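Local coordinates for protein galactose-1-phosphate uridylyltransferase (Pyrobaculum aerophilum str. IM2, PDB 6K9Z) that probably transfers uridylyl groups between UDP-glucose and hexose 1-phosphates in carbohydrate metabolism, binding uridine nucleotide, zinc and iron, at residues V45-N50 / L103-E108; P53-N58 / I145-P150; V80-Q85 / D89-L94; R111-E116 / A254-P259; R210-S213 / L218-E221. The protein carries 1 engineered substitution. All blocks are in the same frame, centred on the assembly; numbering follows the deposited sequence.

Interaction 1 (V45-N50 / L103-E108); sequences VLILPN and LTAVAE. With UDP (uridine-5'-diphosphate), chain G.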
# COMPACT_ATOMS: atom_id res chain seq x y z
N VAL A 45 3.77 27.92 14.27
CA VAL A 45 3.80 26.45 14.05
C VAL A 45 3.85 25.77 15.41
O VAL A 45 4.52 26.27 16.31
CB VAL A 45 4.99 26.02 13.18
CG1 VAL A 45 5.09 24.51 13.08
CG2 VAL A 45 4.94 26.66 11.80
N LEU A 46 3.13 24.67 15.55
CA LEU A 46 3.06 23.93 16.81
C LEU A 46 3.32 22.47 16.54
O LEU A 46 2.67 21.95 15.64
CB LEU A 46 1.65 24.14 17.36
CG LEU A 46 1.57 24.17 18.87
CD1 LEU A 46 2.50 25.24 19.40
CD2 LEU A 46 0.14 24.40 19.31
N ILE A 47 4.22 21.82 17.28
CA ILE A 47 4.43 20.35 17.20
C ILE A 47 3.95 19.79 18.53
O ILE A 47 4.51 20.16 19.57
CB ILE A 47 5.88 20.00 16.85
CG1 ILE A 47 6.20 20.58 15.47
CG2 ILE A 47 6.11 18.50 16.94
CD1 ILE A 47 7.54 20.22 14.93
N LEU A 48 3.03 18.93 18.56
CA LEU A 48 2.37 18.52 19.80
C LEU A 48 2.06 17.04 19.78
O LEU A 48 2.03 16.41 18.72
CB LEU A 48 1.15 19.38 20.07
CG LEU A 48 0.01 19.36 19.08
CD1 LEU A 48 -0.86 18.13 19.31
CD2 LEU A 48 -0.84 20.60 19.36
N PRO A 49 1.98 16.46 20.98
CA PRO A 49 1.78 15.03 21.11
C PRO A 49 0.46 14.59 20.47
O PRO A 49 -0.52 15.27 20.62
CB PRO A 49 1.70 14.80 22.63
CG PRO A 49 2.51 15.93 23.21
CD PRO A 49 2.27 17.08 22.27
N ASN A 50 0.48 13.47 19.73
CA ASN A 50 -0.77 12.95 19.13
C ASN A 50 -1.65 12.45 20.28
O ASN A 50 -1.12 11.79 21.18
CB ASN A 50 -0.48 11.84 18.11
CG ASN A 50 -1.68 11.52 17.25
OD1 ASN A 50 -2.72 11.11 17.76
ND2 ASN A 50 -1.55 11.71 15.95
N LEU A 103 9.10 23.73 8.02
CA LEU A 103 10.29 22.86 7.75
C LEU A 103 11.34 23.06 8.85
O LEU A 103 11.86 22.06 9.32
CB LEU A 103 10.83 23.15 6.35
CG LEU A 103 9.83 22.81 5.25
CD1 LEU A 103 10.24 23.42 3.90
CD2 LEU A 103 9.64 21.32 5.09
N THR A 104 11.58 24.30 9.28
CA THR A 104 12.55 24.63 10.33
C THR A 104 12.14 23.96 11.63
O THR A 104 13.04 23.39 12.28
CB THR A 104 12.71 26.14 10.50
OG1 THR A 104 13.19 26.65 9.25
CG2 THR A 104 13.71 26.45 11.59
N ALA A 105 10.85 24.04 11.99
CA ALA A 105 10.36 23.44 13.25
C ALA A 105 10.51 21.90 13.18
O ALA A 105 10.86 21.26 14.21
CB ALA A 105 8.94 23.82 13.52
N VAL A 106 10.20 21.30 12.03
CA VAL A 106 10.33 19.82 11.87
C VAL A 106 11.81 19.44 11.98
O VAL A 106 12.12 18.48 12.72
CB VAL A 106 9.70 19.33 10.58
CG1 VAL A 106 9.99 17.86 10.32
CG2 VAL A 106 8.21 19.59 10.59
N ALA A 107 12.70 20.21 11.37
CA ALA A 107 14.14 19.91 11.49
C ALA A 107 14.56 20.01 12.98
O ALA A 107 15.36 19.18 13.42
CB ALA A 107 14.93 20.81 10.58
N GLU A 108 14.10 21.03 13.71
CA GLU A 108 14.53 21.22 15.12
C GLU A 108 14.08 19.99 15.92
O GLU A 108 14.87 19.50 16.74
CB GLU A 108 13.99 22.51 15.74
CG GLU A 108 14.63 23.74 15.12
CD GLU A 108 14.05 25.09 15.53
OE1 GLU A 108 12.89 25.14 16.07
OE2 GLU A 108 14.76 26.10 15.28
N1 UDP G . -5.45 13.92 16.35
C2 UDP G . -5.01 14.42 17.58
N3 UDP G . -5.86 14.97 18.44
C4 UDP G . -7.14 15.02 18.15
C5 UDP G . -7.63 14.52 16.97
C6 UDP G . -6.74 13.96 16.09
O2 UDP G . -3.86 14.41 17.91
O4 UDP G . -7.92 15.53 18.93
C1' UDP G . -4.60 13.25 15.38
C2' UDP G . -5.21 11.85 15.38
O2' UDP G . -5.10 11.06 16.54
C3' UDP G . -4.53 11.19 14.21
C4' UDP G . -4.47 12.30 13.25
O4' UDP G . -4.76 13.49 13.99
O3' UDP G . -3.28 10.66 14.47
C5' UDP G . -5.50 11.75 12.28
O5' UDP G . -5.06 10.50 11.68
PA UDP G . -4.96 8.95 12.21
O1A UDP G . -6.07 8.56 13.15
O2A UDP G . -5.11 8.14 10.96
O3A UDP G . -3.46 8.80 12.86
PB UDP G . -2.76 7.78 13.80
O1B UDP G . -3.54 7.94 14.95
O2B UDP G . -1.35 8.17 13.94
O3B UDP G . -2.95 6.49 13.25
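Val45, just before edge strand 46-49, and Ile47 within it point the same way and rest on Ala105 of helix 96-114. The tight part is where Ile47 meets the helix: its CD1 lies 3.6 Å from the carbonyl O of Ala105 and 4.1 Å from Ala105 CB. With CG1 anti to the carbonyl carbon (chi1 -62°) and the chain extended beyond it, the ethyl arm of Ile47 reaches across to the helix backbone. Val45 comes in alongside, CG1 to Ala105 CB at 3.9 Å, so that one small methyl receives two branched side chains. Alanine suits this place because its short side chain lets the strand come close to the helix. The looser side is at Val106, whose CG2 is still 4.4 Å from Ile47 CD1; Val45, Ile47 and Ala105 are partly exposed, while Val106 is buried. At the far end of 45-50 the chemistry changes. Asn50 turns to the bound UDP: its OD1 accepts from O2' of the ribose at 2.7 Å, and a hydrogen bond from its ND2 to O3' of UDP is modelled, though doubtfully short. OD1 also takes the backbone N of Tyr52, which should help to fix the amide. Dispersion packing thus seats the strand on its helix, while a carboxamide, both donor and acceptor, is suited to bind the ribose hydroxyls.

Interaction 2 (P53-N58 / I145-P150); sequences PVVTEN and ILPVVP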
# COMPACT_ATOMS: atom_id res chain seq x y z
N PRO A 53 -1.50 8.07 20.38
CA PRO A 53 -0.17 7.77 19.88
C PRO A 53 0.08 6.30 19.59
O PRO A 53 -0.29 5.44 20.40
CB PRO A 53 0.74 8.25 21.02
CG PRO A 53 -0.09 8.11 22.26
CD PRO A 53 -1.53 8.33 21.82
N VAL A 54 0.57 6.02 18.38
CA VAL A 54 0.95 4.66 17.91
C VAL A 54 2.18 4.20 18.69
O VAL A 54 2.37 2.98 18.87
CB VAL A 54 1.14 4.59 16.39
CG1 VAL A 54 -0.19 4.69 15.66
CG2 VAL A 54 2.11 5.65 15.89
N VAL A 55 3.04 5.16 19.05
CA VAL A 55 4.27 4.90 19.86
C VAL A 55 4.31 5.92 21.00
O VAL A 55 3.81 7.04 20.82
CB VAL A 55 5.54 4.98 18.99
CG1 VAL A 55 5.74 3.71 18.17
CG2 VAL A 55 5.53 6.20 18.08
N THR A 56 4.87 5.53 22.15
CA THR A 56 4.97 6.43 23.33
C THR A 56 6.32 6.24 24.03
O THR A 56 6.99 5.22 23.80
CB THR A 56 3.84 6.24 24.34
OG1 THR A 56 3.35 4.90 24.29
CG2 THR A 56 2.70 7.21 24.15
N GLU A 57 6.69 7.22 24.86
CA GLU A 57 7.95 7.20 25.64
C GLU A 57 7.92 6.02 26.61
O GLU A 57 9.00 5.48 26.91
CB GLU A 57 8.14 8.52 26.38
CG GLU A 57 9.43 8.58 27.17
CD GLU A 57 10.66 8.92 26.36
OE1 GLU A 57 10.53 9.05 25.13
OE2 GLU A 57 11.74 9.05 26.95
N ASN A 58 6.74 5.66 27.13
CA ASN A 58 6.67 4.58 28.14
C ASN A 58 5.67 3.50 27.70
O ASN A 58 4.59 3.40 28.32
CB ASN A 58 6.27 5.16 29.50
CG ASN A 58 6.07 4.10 30.56
OD1 ASN A 58 6.84 3.15 30.64
ND2 ASN A 58 5.04 4.26 31.38
N ILE A 145 8.37 9.18 15.49
CA ILE A 145 9.75 8.86 15.91
C ILE A 145 9.70 7.41 16.37
O ILE A 145 8.98 7.12 17.32
CB ILE A 145 10.22 9.84 17.01
CG1 ILE A 145 10.19 11.28 16.50
CG2 ILE A 145 11.60 9.47 17.46
CD1 ILE A 145 10.49 12.35 17.49
N LEU A 146 10.36 6.54 15.64
CA LEU A 146 10.16 5.09 15.75
C LEU A 146 11.42 4.37 16.22
O LEU A 146 12.54 4.77 15.90
CB LEU A 146 9.78 4.55 14.38
CG LEU A 146 8.50 5.12 13.77
CD1 LEU A 146 8.52 4.88 12.27
CD2 LEU A 146 7.30 4.51 14.45
N PRO A 147 11.23 3.18 16.83
CA PRO A 147 12.34 2.33 17.21
C PRO A 147 12.83 1.39 16.09
O PRO A 147 13.73 0.62 16.39
CB PRO A 147 11.72 1.50 18.36
CG PRO A 147 10.29 1.33 17.92
CD PRO A 147 9.92 2.62 17.22
N VAL A 148 12.19 1.45 14.91
CA VAL A 148 12.44 0.57 13.74
C VAL A 148 12.52 1.49 12.54
O VAL A 148 11.95 2.61 12.55
CB VAL A 148 11.32 -0.48 13.54
CG1 VAL A 148 11.35 -1.56 14.59
CG2 VAL A 148 9.98 0.17 13.48
N VAL A 149 13.18 1.02 11.51
CA VAL A 149 13.20 1.71 10.20
C VAL A 149 11.96 1.27 9.43
O VAL A 149 11.66 0.07 9.33
CB VAL A 149 14.47 1.40 9.41
CG1 VAL A 149 14.44 2.02 8.03
CG2 VAL A 149 15.70 1.82 10.18
N PRO A 150 11.18 2.20 8.92
CA PRO A 150 10.02 1.80 8.11
C PRO A 150 10.39 0.86 6.96
O PRO A 150 11.39 1.10 6.26
CB PRO A 150 9.55 3.13 7.57
CG PRO A 150 9.95 4.15 8.62
CD PRO A 150 11.31 3.66 9.10
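The backbones of 53-58, an irregular loop, and 145-150, the end of strand 140-146 and the turn after it, stay well apart, their nearest alpha carbons being those of Val55 and Leu146 at 7.2 Å. Val55 bridges the gap almost alone, dividing its two methyls between partners. CG2 stands between the backbone N and the carbonyl carbon and meets the carbonyl O of Ile145 at 3.7 Å. CG1, anti to the carbonyl carbon (chi1 -79°), reaches Leu146 CD2 at 4.1 Å and the ring carbon CD of Pro147 at 4.4 Å. The side chains of Val55 and Leu146 cross at about a right angle and meet through these two methyls. A beta-branched valine is apt here, since it offers two methyls close to the main chain without a long flexible arm, and the ring of Pro147 adds a rigid apolar carbon. Leu146 also packs on Leu291 of the second subunit, and Val54 on Thr293 of that subunit, which places the pair at the subunit interface; the side chain of Val55 is about 8 Å from the bound UDP. No hydrogen bond crosses between the segments; the contact is buried and largely apolar, consistent with cohesion from van der Waals packing and exclusion of water.

Interaction 3 (V80-Q85 / D89-L94); sequences VVETPQ and DDLSDL
Leu94 sets its two methyls against consecutive residues of 80-85. Its CD2 lies against the side chain of Thr83, 3.8 Å from CB and 4.0 Å from CG2, the two side chains meeting at a slant. Its CD1 approaches the carbonyl O of Glu82 at 4.0 Å. The second leucine, Leu91, meets Glu82 at about a right angle: with CG anti to the backbone N (chi1 -178°), its CD1 comes up to the carboxylate, 3.9 Å from OE1 of Glu82. This is packing of a methyl against a charged group whose bonds lie elsewhere. OE1 of Glu82 forms a salt bridge with Arg126 and OE2 a hydrogen bond with Ser141, which probably compensates the buried charge and helps to hold the chain extended.

Each segment also braces itself. Thr83 OG1, anti to the backbone N, accepts from Gln85 N at 3.0 Å, an ST turn that leaves the methyl facing Leu94. Just after the strand, the carbonyl of Thr83 accepts from NE2 of His138, a zinc ligand, making Thr83 a second-shell residue of that site. In 89-94, Asp90 OD2 takes Ser92 N in an Asx turn, from above the carboxylate plane, and Ser92 OG at 2.7 Å near that plane. These two bonds grip a short acid just before the 3-10 segment 91-93.

The contact closes the connection from strand 76-81 to helix 96-114. Ile102 of that helix packs on Glu82, Leu91 and Leu94, and Leu234 of helix 220-240 on Leu91.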
# COMPACT_ATOMS: atom_id res chain seq x y z
N VAL A 80 2.10 18.08 13.58
CA VAL A 80 2.67 19.39 13.17
C VAL A 80 1.46 20.24 12.73
O VAL A 80 0.94 19.98 11.61
CB VAL A 80 3.66 19.21 12.02
CG1 VAL A 80 4.23 20.56 11.53
CG2 VAL A 80 4.78 18.22 12.39
N VAL A 81 1.08 21.20 13.56
CA VAL A 81 0.02 22.18 13.20
C VAL A 81 0.73 23.25 12.40
O VAL A 81 1.54 24.01 12.98
CB VAL A 81 -0.74 22.71 14.42
CG1 VAL A 81 -1.97 23.49 13.99
CG2 VAL A 81 -1.10 21.63 15.40
N GLU A 82 0.40 23.32 11.12
CA GLU A 82 1.17 24.02 10.09
C GLU A 82 0.93 25.54 10.06
O GLU A 82 1.73 26.21 9.44
CB GLU A 82 0.86 23.39 8.75
CG GLU A 82 1.44 22.00 8.63
CD GLU A 82 0.94 21.28 7.38
OE1 GLU A 82 0.02 21.82 6.74
OE2 GLU A 82 1.59 20.28 6.98
N THR A 83 -0.17 26.00 10.66
CA THR A 83 -0.61 27.42 10.66
C THR A 83 -1.68 27.54 11.73
O THR A 83 -2.40 26.57 11.95
CB THR A 83 -1.20 27.82 9.29
OG1 THR A 83 -1.80 29.11 9.39
CG2 THR A 83 -2.28 26.85 8.82
N PRO A 84 -1.82 28.71 12.39
CA PRO A 84 -2.94 28.96 13.29
C PRO A 84 -4.28 29.12 12.53
O PRO A 84 -5.30 28.97 13.12
CB PRO A 84 -2.48 30.25 14.03
CG PRO A 84 -1.51 30.94 13.10
CD PRO A 84 -0.85 29.83 12.33
N GLN A 85 -4.20 29.38 11.22
CA GLN A 85 -5.42 29.62 10.39
C GLN A 85 -6.05 28.29 9.96
O GLN A 85 -5.38 27.50 9.29
CB GLN A 85 -5.05 30.43 9.15
CG GLN A 85 -4.68 31.88 9.44
CD GLN A 85 -4.37 32.66 8.19
OE1 GLN A 85 -4.32 33.89 8.20
NE2 GLN A 85 -4.15 31.95 7.10
N ASP A 89 -7.00 25.54 2.44
CA ASP A 89 -7.23 24.19 1.85
C ASP A 89 -5.95 23.35 1.97
O ASP A 89 -6.06 22.16 2.40
CB ASP A 89 -7.68 24.22 0.40
CG ASP A 89 -7.81 22.80 -0.19
OD1 ASP A 89 -8.75 22.06 0.22
OD2 ASP A 89 -6.95 22.41 -1.03
N ASP A 90 -4.78 23.92 1.61
CA ASP A 90 -3.55 23.11 1.39
C ASP A 90 -2.30 23.80 1.96
O ASP A 90 -2.26 25.03 2.05
CB ASP A 90 -3.36 22.79 -0.11
CG ASP A 90 -2.23 21.80 -0.34
OD1 ASP A 90 -2.08 20.87 0.52
OD2 ASP A 90 -1.45 21.99 -1.29
N LEU A 91 -1.25 23.03 2.21
CA LEU A 91 0.11 23.54 2.50
C LEU A 91 0.50 24.57 1.44
O LEU A 91 1.04 25.63 1.77
CB LEU A 91 1.05 22.35 2.50
CG LEU A 91 2.50 22.64 2.84
CD1 LEU A 91 2.64 23.20 4.25
CD2 LEU A 91 3.29 21.34 2.69
N SER A 92 0.18 24.29 0.17
CA SER A 92 0.58 25.16 -0.97
C SER A 92 -0.12 26.52 -0.94
O SER A 92 0.36 27.45 -1.63
CB SER A 92 0.38 24.46 -2.31
OG SER A 92 -0.99 24.30 -2.64
N ASP A 93 -1.17 26.69 -0.13
CA ASP A 93 -1.86 28.01 -0.02
C ASP A 93 -1.15 28.91 1.00
O ASP A 93 -1.44 30.11 1.02
CB ASP A 93 -3.32 27.81 0.31
CG ASP A 93 -4.04 27.07 -0.79
OD1 ASP A 93 -4.08 27.62 -1.91
OD2 ASP A 93 -4.57 25.97 -0.54
N LEU A 94 -0.21 28.39 1.75
CA LEU A 94 0.51 29.19 2.77
C LEU A 94 1.66 29.95 2.12
O LEU A 94 2.29 29.47 1.17
CB LEU A 94 1.03 28.26 3.87
CG LEU A 94 -0.04 27.58 4.73
CD1 LEU A 94 0.60 26.51 5.61
CD2 LEU A 94 -0.84 28.59 5.54

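Interaction 4 (R111-E116 / A254-P259); sequences RKAEKE and APLPRP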
# COMPACT_ATOMS: atom_id res chain seq x y z
N ARG A 111 16.41 17.20 15.29
CA ARG A 111 17.72 17.34 15.98
C ARG A 111 17.57 16.82 17.40
O ARG A 111 18.52 16.21 17.91
CB ARG A 111 18.24 18.78 15.90
CG ARG A 111 18.98 19.06 14.60
CD ARG A 111 19.78 20.34 14.52
NE ARG A 111 19.88 20.66 13.11
CZ ARG A 111 19.05 21.46 12.46
NH1 ARG A 111 18.07 22.07 13.12
NH2 ARG A 111 19.20 21.67 11.17
N LYS A 112 16.41 17.07 18.01
CA LYS A 112 16.11 16.60 19.39
C LYS A 112 16.10 15.06 19.34
O LYS A 112 16.74 14.42 20.23
CB LYS A 112 14.85 17.29 19.91
CG LYS A 112 14.34 16.80 21.26
CD LYS A 112 13.80 17.91 22.19
CE LYS A 112 13.43 17.37 23.57
NZ LYS A 112 12.59 16.14 23.45
N ALA A 113 15.44 14.48 18.33
CA ALA A 113 15.33 13.00 18.21
C ALA A 113 16.71 12.39 17.97
O ALA A 113 16.96 11.26 18.42
CB ALA A 113 14.36 12.61 17.12
N GLU A 114 17.60 13.12 17.28
CA GLU A 114 18.95 12.61 16.93
C GLU A 114 19.78 12.45 18.23
O GLU A 114 20.72 11.61 18.22
CB GLU A 114 19.62 13.52 15.88
CG GLU A 114 19.04 13.34 14.48
CD GLU A 114 19.52 14.35 13.45
OE1 GLU A 114 20.37 15.18 13.82
OE2 GLU A 114 19.06 14.26 12.27
N LYS A 115 19.41 13.13 19.32
CA LYS A 115 20.02 12.91 20.68
C LYS A 115 19.47 11.68 21.41
O LYS A 115 20.09 11.29 22.39
CB LYS A 115 19.76 14.15 21.54
CG LYS A 115 20.24 15.42 20.85
CD LYS A 115 21.70 15.33 20.48
CE LYS A 115 22.14 16.28 19.38
NZ LYS A 115 23.37 17.01 19.74
N GLU A 116 18.25 11.25 21.06
CA GLU A 116 17.59 10.15 21.82
C GLU A 116 18.04 8.79 21.29
O GLU A 116 17.72 8.48 20.13
CB GLU A 116 16.07 10.33 21.78
CG GLU A 116 15.63 11.79 21.90
CD GLU A 116 14.14 12.04 22.07
OE1 GLU A 116 13.37 11.75 21.13
OE2 GLU A 116 13.75 12.54 23.15
N ALA A 254 17.65 9.05 5.57
CA ALA A 254 18.42 8.08 6.35
C ALA A 254 17.80 7.86 7.73
O ALA A 254 17.20 8.73 8.38
CB ALA A 254 19.83 8.55 6.51
N PRO A 255 18.09 6.67 8.29
CA PRO A 255 17.82 6.47 9.70
C PRO A 255 18.62 7.46 10.54
O PRO A 255 19.67 7.95 10.09
CB PRO A 255 18.25 5.05 9.99
CG PRO A 255 18.40 4.43 8.60
CD PRO A 255 18.84 5.56 7.67
N LEU A 256 18.17 7.65 11.79
CA LEU A 256 18.93 8.45 12.78
C LEU A 256 20.09 7.61 13.26
O LEU A 256 19.98 6.38 13.35
CB LEU A 256 17.99 8.85 13.91
CG LEU A 256 16.73 9.56 13.45
CD1 LEU A 256 15.98 10.11 14.64
CD2 LEU A 256 17.03 10.67 12.44
N PRO A 257 21.19 8.23 13.70
CA PRO A 257 21.35 9.69 13.73
C PRO A 257 22.38 10.22 12.72
O PRO A 257 22.71 11.41 12.84
CB PRO A 257 21.95 9.92 15.12
CG PRO A 257 22.85 8.72 15.27
CD PRO A 257 22.23 7.57 14.49
N ARG A 258 22.88 9.37 11.81
CA ARG A 258 24.09 9.76 11.02
C ARG A 258 23.86 9.78 9.52
O ARG A 258 23.24 8.88 8.92
CB ARG A 258 25.33 8.96 11.42
CG ARG A 258 25.45 7.54 10.91
CD ARG A 258 26.70 6.87 11.49
NE ARG A 258 26.67 6.81 12.96
CZ ARG A 258 25.94 5.95 13.66
NH1 ARG A 258 25.20 5.06 13.03
NH2 ARG A 258 25.93 5.95 14.98
N PRO A 259 24.38 10.85 8.88
CA PRO A 259 24.42 10.92 7.43
C PRO A 259 24.95 9.63 6.79
O PRO A 259 25.85 8.94 7.35
CB PRO A 259 25.30 12.12 7.13
CG PRO A 259 25.12 13.02 8.35
CD PRO A 259 24.91 12.06 9.50
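Leu256 and Glu114 both hold CG anti to the carbonyl carbon (chi1 -54° and -75°); each chain then runs on extended, and the two side chains cross at about a right angle. The isobutyl end of Leu256 is forked over the helix surface: CD1 touches Ala113 CB at 3.9 Å, and CD2 touches Glu114 CG at the same 3.9 Å. Alanine keeps that surface low enough for one branch, while the aliphatic stem of glutamate serves the other. The carboxylate is engaged elsewhere, OE2 of Glu114 being hydrogen-bonded to Thr216 OG1 and Gln110 NE2, which should hold the stem in place beside the leucine.

Here the C-terminal part of helix 96-114, in the N-terminal family region, meets the loop between strands 247-252 and 266-271, in the C-terminal one; both regions belong to the HIT clan. Phe122 of strand 121-128 packs on both Ala113 and Leu256 and so extends the apolar patch. Pro257, next to Leu256, follows a cis peptide bond, a geometry proline readily accepts. The alpha carbons of Glu114 and Pro257 are only 5.0 Å apart, and Pro257 CB rests 3.7 Å from the carbonyl O of Glu114. Pro257 CD also lies 3.9 Å above the guanidinium plane of Arg258, offset toward the rim.

Interaction 5 (R210-S213 / L218-E221); sequences RHRS and LTDE. With ZN (zinc ion), chain D.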
# COMPACT_ATOMS: atom_id res chain seq x y z
N ARG A 210 22.35 18.83 -4.05
CA ARG A 210 23.50 18.39 -3.24
C ARG A 210 23.12 17.10 -2.54
O ARG A 210 21.96 16.97 -2.16
CB ARG A 210 23.97 19.50 -2.30
CG ARG A 210 24.85 20.52 -3.00
CD ARG A 210 25.39 21.52 -2.00
NE ARG A 210 24.27 22.44 -1.80
CZ ARG A 210 24.33 23.61 -1.17
NH1 ARG A 210 23.23 24.35 -1.10
NH2 ARG A 210 25.46 24.02 -0.62
N HIS A 211 24.06 16.17 -2.44
CA HIS A 211 23.82 14.91 -1.68
C HIS A 211 23.59 15.28 -0.22
O HIS A 211 24.54 15.75 0.45
CB HIS A 211 24.96 13.91 -1.83
CG HIS A 211 24.69 12.62 -1.12
ND1 HIS A 211 24.08 11.51 -1.74
CD2 HIS A 211 24.92 12.27 0.18
CE1 HIS A 211 24.03 10.52 -0.83
NE2 HIS A 211 24.51 10.97 0.34
N ARG A 212 22.36 15.10 0.25
CA ARG A 212 22.01 15.22 1.68
C ARG A 212 21.22 13.97 2.03
O ARG A 212 20.40 13.56 1.17
CB ARG A 212 21.10 16.42 1.87
CG ARG A 212 21.68 17.74 1.36
CD ARG A 212 22.83 18.20 2.14
NE ARG A 212 23.16 19.60 1.84
CZ ARG A 212 24.31 20.16 2.18
NH1 ARG A 212 25.25 19.43 2.75
NH2 ARG A 212 24.56 21.43 1.90
N SER A 213 21.43 13.41 3.21
CA SER A 213 20.66 12.21 3.63
C SER A 213 19.77 12.45 4.85
O SER A 213 18.87 11.59 5.09
CB SER A 213 21.60 11.04 3.87
OG SER A 213 22.65 11.40 4.73
N LEU A 218 20.30 20.13 6.08
CA LEU A 218 19.95 21.17 5.09
C LEU A 218 20.31 22.57 5.61
O LEU A 218 20.00 22.92 6.75
CB LEU A 218 18.47 21.12 4.67
CG LEU A 218 17.98 19.86 3.98
CD1 LEU A 218 16.49 20.02 3.76
CD2 LEU A 218 18.71 19.62 2.70
N THR A 219 20.94 23.39 4.77
CA THR A 219 21.25 24.79 5.12
C THR A 219 19.98 25.63 5.10
O THR A 219 18.99 25.20 4.50
CB THR A 219 22.27 25.38 4.16
OG1 THR A 219 21.65 25.44 2.87
CG2 THR A 219 23.53 24.54 4.13
N ASP A 220 20.06 26.84 5.65
CA ASP A 220 18.88 27.72 5.67
C ASP A 220 18.42 28.02 4.24
O ASP A 220 17.17 28.01 3.97
CB ASP A 220 19.18 29.04 6.38
CG ASP A 220 17.90 29.80 6.60
OD1 ASP A 220 17.11 29.35 7.47
OD2 ASP A 220 17.67 30.82 5.88
N GLU A 221 19.37 28.23 3.35
CA GLU A 221 19.06 28.50 1.93
C GLU A 221 18.35 27.28 1.31
O GLU A 221 17.43 27.42 0.47
CB GLU A 221 20.35 28.76 1.18
CG GLU A 221 20.11 29.40 -0.16
CD GLU A 221 19.64 30.86 -0.11
OE1 GLU A 221 19.79 31.49 0.99
OE2 GLU A 221 19.11 31.36 -1.17
ZN ZN D . 23.20 11.25 -3.61
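Apolar packing joins Arg212 to Leu218. Arg212 is bent at its second torsion (chi2 -68°), and its CG lies 3.8 Å from Leu218 CD2, with CB of Arg212 a little farther at 4.1 Å. Leucine suits the place, its methyl packing on the methylene carbons of the arginine. Beyond the bend, Arg212 NH2 passes 4.0 Å from Thr219 CG2, the two side chains crossing at about a right angle.

No hydrogen bond crosses the contact; the polar groups are held by surrounding residues. Arg212 NE forms a salt bridge with Glu222. Thr219 is the N-cap of helix 220-240, its side chain capping a backbone N just past 221; with Glu222 OE1 accepting from Thr219 N, this is consistent with a capping box. Arg210 NH1 is hydrogen-bonded to Asn189 OD1, and the Arg210 guanidinium has Arg212 NH2 3.6 Å above one face, offset toward the rim; the two like charges probably depend on their separate partners.

Metal coordination involves His211, which binds zinc through ND1 at 2.1 Å, while its NE2 is hydrogen-bonded to the carbonyl of Thr260, which should help to orient the ring. With Cys170, Cys173 and His264 it completes a CxxC-containing Cys2His2 zinc site.

How the interactions relate
Interactions 1, 2 and 3 all reach the nine-stranded antiparallel sheet, where strands 46-49, 76-81 and 140-146 lie in that order. Interactions 1 and 3 have centres 13 Å apart and meet along the first two strands; interaction 3 falls between the segments of interaction 1 in sequence. Helix 96-114 serves interactions 1 and 4. Interaction 2 crosses interaction 4 along the chain, and Ile145 packs on Ala113. Interaction 4 spans interaction 5 in sequence, with a probable hydrogen bond from Ala254 N to Ser213 O. Interactions 2 and 5, whose centres are 26 Å apart, do not touch. Interactions 1 to 3 thus share the sheet near the nucleotide and first zinc sites, while 4 and 5 join helices and loops toward the second zinc site.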